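Local coordinates for protein PatF (Prochloron didemni, PDB 4BG2) that is probably a prenyltransferase-like protein of the patellamide (cyanobactin) pathway, built as an antiparallel barrel ringed by helices, at residues Glu209-Gln213 against Lys214-Arg218; Ile281-Thr284 against Glu285-Glu289. All blocks are in the same frame, centred on the assembly; numbering follows the deposited sequence.

Interaction 1. Residues Glu209-Gln213 against Lys214-Arg218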
loop_
_atom_site.group_PDB
_atom_site.type_symbol
_atom_site.label_atom_id
_atom_site.label_comp_id
_atom_site.label_asym_id
_atom_site.label_seq_id
_atom_site.Cartn_x
_atom_site.Cartn_y
_atom_site.Cartn_z
ATOM N N GLU A 209 2.351 -10.545 16.667
ATOM C CA GLU A 209 2.508 -9.931 17.990
ATOM C C GLU A 209 3.642 -10.599 18.754
ATOM O O GLU A 209 4.527 -9.912 19.285
ATOM C CB GLU A 209 1.232 -10.057 18.829
ATOM C CG GLU A 209 0.129 -9.089 18.439
ATOM C CD GLU A 209 -1.200 -9.375 19.129
ATOM O OE1 GLU A 209 -1.201 -10.014 20.222
ATOM O OE2 GLU A 209 -2.244 -8.962 18.568
ATOM N N GLN A 210 3.606 -11.934 18.791
ATOM C CA GLN A 210 4.628 -12.708 19.507
ATOM C C GLN A 210 6.002 -12.492 18.909
ATOM O O GLN A 210 6.970 -12.341 19.644
ATOM C CB GLN A 210 4.328 -14.219 19.540
ATOM C CG GLN A 210 3.581 -14.668 20.767
ATOM C CD GLN A 210 4.162 -14.149 22.085
ATOM O OE1 GLN A 210 5.328 -14.410 22.429
ATOM N NE2 GLN A 210 3.334 -13.421 22.837
ATOM N N TYR A 211 6.073 -12.516 17.580
ATOM C CA TYR A 211 7.331 -12.338 16.871
ATOM C C TYR A 211 7.900 -10.960 17.185
ATOM O O TYR A 211 9.087 -10.811 17.458
ATOM C CB TYR A 211 7.115 -12.493 15.354
ATOM C CG TYR A 211 8.357 -12.220 14.556
ATOM C CD1 TYR A 211 9.259 -13.232 14.280
ATOM C CD2 TYR A 211 8.655 -10.937 14.116
ATOM C CE1 TYR A 211 10.425 -12.983 13.563
ATOM C CE2 TYR A 211 9.820 -10.680 13.410
ATOM C CZ TYR A 211 10.699 -11.705 13.138
ATOM O OH TYR A 211 11.841 -11.464 12.421
ATOM N N THR A 212 7.021 -9.970 17.164
ATOM C CA THR A 212 7.347 -8.614 17.529
ATOM C C THR A 212 7.884 -8.509 18.964
ATOM O O THR A 212 8.944 -7.927 19.204
ATOM C CB THR A 212 6.113 -7.715 17.339
ATOM O OG1 THR A 212 5.780 -7.705 15.954
ATOM C CG2 THR A 212 6.386 -6.268 17.793
ATOM N N GLN A 213 7.163 -9.084 19.898
ATOM C CA GLN A 213 7.582 -9.034 21.308
ATOM C C GLN A 213 8.942 -9.673 21.514
ATOM O O GLN A 213 9.775 -9.105 22.186
ATOM C CB GLN A 213 6.554 -9.700 22.202
ATOM C CG GLN A 213 5.237 -8.958 22.237
ATOM C CD GLN A 213 4.136 -9.800 22.866
ATOM O OE1 GLN A 213 3.789 -10.878 22.371
ATOM N NE2 GLN A 213 3.597 -9.329 23.969
ATOM N N LYS A 214 9.173 -10.832 20.900
ATOM C CA LYS A 214 10.455 -11.539 21.036
ATOM C C LYS A 214 11.614 -10.943 20.253
ATOM O O LYS A 214 12.756 -11.016 20.692
ATOM C CB LYS A 214 10.297 -13.002 20.619
ATOM C CG LYS A 214 9.364 -13.802 21.512
ATOM C CD LYS A 214 9.036 -15.140 20.866
ATOM C CE LYS A 214 8.266 -16.050 21.812
ATOM N NZ LYS A 214 8.027 -17.388 21.191
ATOM N N ASN A 215 11.340 -10.372 19.080
ATOM C CA ASN A 215 12.420 -10.065 18.160
ATOM C C ASN A 215 12.663 -8.596 17.859
ATOM O O ASN A 215 13.747 -8.249 17.432
ATOM C CB ASN A 215 12.215 -10.843 16.851
ATOM C CG ASN A 215 12.092 -12.340 17.089
ATOM O OD1 ASN A 215 13.072 -13.059 17.022
ATOM N ND2 ASN A 215 10.901 -12.801 17.417
ATOM N N LEU A 216 11.654 -7.748 18.005
ATOM C CA LEU A 216 11.780 -6.388 17.516
ATOM C C LEU A 216 12.126 -5.444 18.659
ATOM O O LEU A 216 12.004 -5.800 19.820
ATOM C CB LEU A 216 10.512 -5.934 16.799
ATOM C CG LEU A 216 10.184 -6.655 15.491
ATOM C CD1 LEU A 216 9.022 -5.964 14.803
ATOM C CD2 LEU A 216 11.391 -6.751 14.555
ATOM N N SER A 217 12.557 -4.238 18.315
ATOM C CA SER A 217 13.111 -3.334 19.299
ATOM C C SER A 217 12.058 -2.892 20.322
ATOM O O SER A 217 10.845 -3.014 20.101
ATOM C CB SER A 217 13.681 -2.110 18.603
ATOM O OG SER A 217 12.633 -1.292 18.114
ATOM N N ARG A 218 12.537 -2.362 21.439
ATOM C CA ARG A 218 11.660 -1.803 22.460
ATOM C C ARG A 218 10.831 -0.659 21.889
ATOM O O ARG A 218 9.655 -0.509 22.206
ATOM C CB ARG A 218 12.477 -1.341 23.672
ATOM C CG ARG A 218 13.099 -2.522 24.409
ATOM C CD ARG A 218 13.820 -2.112 25.672
ATOM N NE ARG A 218 15.083 -1.411 25.393
ATOM C CZ ARG A 218 16.285 -1.757 25.858
ATOM N NH1 ARG A 218 16.449 -2.815 26.650
ATOM N NH2 ARG A 218 17.345 -1.023 25.534
#
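Tyr211 and Asn215 stack one turn apart at the C-terminal end of helix 206-215, an outer helix of the PatF barrel. Ring and amide planes differ by only 18°: Asn215 ND2 lies 3.6 Å above one face of the Tyr211 ring, offset toward the rim, and Asn215 CB lies over that face too, 4.2 Å from the ring centroid, a CH-pi contact. The amide is fixed in rotation by its own bond: Asn215 ND2 donates to Tyr211 O (2.7 Å, N-H...O 165°), in the carbonyl plane on a lone pair. Asn215 N bonds to that oxygen as well, so two donors of one residue grip it; ND2 also reaches Glu164 of helix 163-172. With an alanine at Tyr211, the amide of Asn215 would probably lose the ring it stacks on, and a gap would open beside Val168. Lys214 is an extended chain, its CG 3.4 Å from Gln210 O and its CE 3.4 Å from Gln210 OE1, contacts made by methylenes, not by NZ. Leu216, the first residue to leave helical geometry, has CG anti to its carbonyl carbon (chi1 -67°), which turns the side chain back along the helix. Its CD1 then lies 4.0 Å from Thr212 CG2, and its CD2 comes obliquely to within 4.4 Å of Tyr211 CE2. Leu216 N still donates to Thr212 O at 3.0 Å.

Interaction 2. Residues Ile281-Thr284 against Glu285-Glu289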
loop_
_atom_site.group_PDB
_atom_site.type_symbol
_atom_site.label_atom_id
_atom_site.label_comp_id
_atom_site.label_asym_id
_atom_site.label_seq_id
_atom_site.Cartn_x
_atom_site.Cartn_y
_atom_site.Cartn_z
ATOM N N ILE A 281 2.225 5.304 9.040
ATOM C CA ILE A 281 3.624 5.524 8.857
ATOM C C ILE A 281 4.284 4.186 8.565
ATOM O O ILE A 281 4.093 3.225 9.295
ATOM C CB ILE A 281 4.260 6.149 10.103
ATOM C CG1 ILE A 281 3.559 7.455 10.437
ATOM C CG2 ILE A 281 5.759 6.377 9.877
ATOM C CD1 ILE A 281 3.642 8.515 9.348
ATOM N N ALA A 282 5.085 4.159 7.505
ATOM C CA ALA A 282 5.848 2.966 7.128
ATOM C C ALA A 282 7.312 3.287 7.305
ATOM O O ALA A 282 7.817 4.266 6.728
ATOM C CB ALA A 282 5.542 2.561 5.691
ATOM N N VAL A 283 7.982 2.466 8.104
ATOM C CA VAL A 283 9.341 2.731 8.548
ATOM C C VAL A 283 10.020 1.423 8.951
ATOM O O VAL A 283 9.361 0.503 9.391
ATOM C CB VAL A 283 9.307 3.802 9.683
ATOM C CG1 VAL A 283 8.569 3.307 10.915
ATOM C CG2 VAL A 283 10.707 4.266 10.059
ATOM N N THR A 284 11.326 1.314 8.772
ATOM C CA THR A 284 12.058 0.143 9.259
ATOM C C THR A 284 12.352 0.259 10.768
ATOM O O THR A 284 12.386 1.353 11.327
ATOM C CB THR A 284 13.399 -0.046 8.548
ATOM O OG1 THR A 284 14.220 1.074 8.828
ATOM C CG2 THR A 284 13.208 -0.205 7.029
ATOM N N GLU A 285 12.552 -0.882 11.407
ATOM C CA GLU A 285 13.017 -0.937 12.800
ATOM C C GLU A 285 14.221 -0.021 13.009
ATOM O O GLU A 285 14.241 0.781 13.940
ATOM C CB GLU A 285 13.424 -2.368 13.156
ATOM C CG GLU A 285 13.610 -2.610 14.657
ATOM C CD GLU A 285 13.991 -4.041 14.970
ATOM O OE1 GLU A 285 14.472 -4.765 14.065
ATOM O OE2 GLU A 285 13.810 -4.455 16.123
ATOM N N THR A 286 15.210 -0.173 12.122
ATOM C CA THR A 286 16.452 0.597 12.154
ATOM C C THR A 286 16.195 2.101 12.129
ATOM O O THR A 286 16.793 2.838 12.877
ATOM C CB THR A 286 17.334 0.238 10.933
ATOM O OG1 THR A 286 17.783 -1.119 11.054
ATOM C CG2 THR A 286 18.554 1.185 10.827
ATOM N N GLU A 287 15.302 2.551 11.249
ATOM C CA GLU A 287 15.026 3.980 11.136
ATOM C C GLU A 287 14.240 4.507 12.335
ATOM O O GLU A 287 14.335 5.689 12.662
ATOM C CB GLU A 287 14.304 4.291 9.835
ATOM C CG GLU A 287 13.999 5.769 9.630
ATOM C CD GLU A 287 15.228 6.604 9.291
ATOM O OE1 GLU A 287 16.249 6.046 8.828
ATOM O OE2 GLU A 287 15.160 7.829 9.497
ATOM N N LEU A 288 13.451 3.650 12.970
ATOM C CA LEU A 288 12.724 4.020 14.197
ATOM C C LEU A 288 13.627 4.256 15.403
ATOM O O LEU A 288 13.212 4.907 16.352
ATOM C CB LEU A 288 11.726 2.941 14.606
ATOM C CG LEU A 288 10.247 3.205 14.395
ATOM C CD1 LEU A 288 9.473 2.092 15.096
ATOM C CD2 LEU A 288 9.801 4.575 14.914
ATOM N N GLU A 289 14.839 3.712 15.375
ATOM C CA GLU A 289 15.778 3.886 16.478
ATOM C C GLU A 289 16.324 5.317 16.544
ATOM O O GLU A 289 16.856 5.729 17.572
ATOM C CB GLU A 289 16.958 2.905 16.342
ATOM C CG GLU A 289 16.640 1.414 16.463
ATOM C CD GLU A 289 16.210 0.939 17.864
ATOM O OE1 GLU A 289 15.294 1.544 18.465
ATOM O OE2 GLU A 289 16.750 -0.086 18.345
#
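Thr284 N-caps a short, weakly bonded helical turn, about 285-288, that follows barrel strand 276-284, a local capping contact where the chain leaves the barrel strand. The evidence is the bond from Glu287 N to Thr284 OG1, 3.0 Å long with an N-H...O angle of 155°. Thr284 OG1 stands between its backbone N and carbonyl carbon (chi1 63°), which turns the hydroxyl oxygen over the start of the helix, where it receives the Glu287 N-H in the first turn. The backbone carbonyl serves next: Leu288 N donates to Thr284 O at 3.0 Å. The capping oxygen also lies 3.4 Å from Glu287 CB. The carboxylate of Glu287 does not close a reciprocal bond to Thr284 N; it leads away from the junction and binds Glu294 N and Asn295 ND2, tying the helix to the start of strand 295-303.

Beneath the polar cap, Val283 supplies apolar support. Its CG2 rests 3.6 Å from Glu287 CB, touching the aliphatic root of the glutamate, and its CG1 lies 3.9 Å from Leu288 CG; both pairs of side chains cross at about a right angle. Val283 and Leu288 also share Phe245 of the neighbouring strand 242-247, so the hydrophobic patch spans strand and helix. The strand itself is held by backbone bonds to its neighbours on both flanks, Leu243 with Val283 and Cys297 with Ala282. Together these features make a threonine N-cap with a hydrophobic staple, Val283 at N' and Leu288 at N4, at a strand-to-helix junction of the barrel.

Interactions 1 and 2 have centres about 14 Å apart and meet chiefly through Glu285, with Glu289 adding a looser contact. The extended side chain of Glu285 carries its carboxylate to the turn after helix 206-215, where OE2 lies 2.5 Å from Ser217 N, a hydrogen bond that is nevertheless weak, and 3.1 Å from Leu216 CA. Ser217 CB is 3.7 Å from Glu289 OE2. Helix 218-223 bridges the two local contacts: Ser217 caps it through Val220 N, and the side chain of Val220 touches Thr212 of interaction 1 as well as Glu285 and Leu288 of interaction 2. Interaction 1 is the more peripheral, its centre about 23 Å from the chain's centre against about 16 Å for interaction 2.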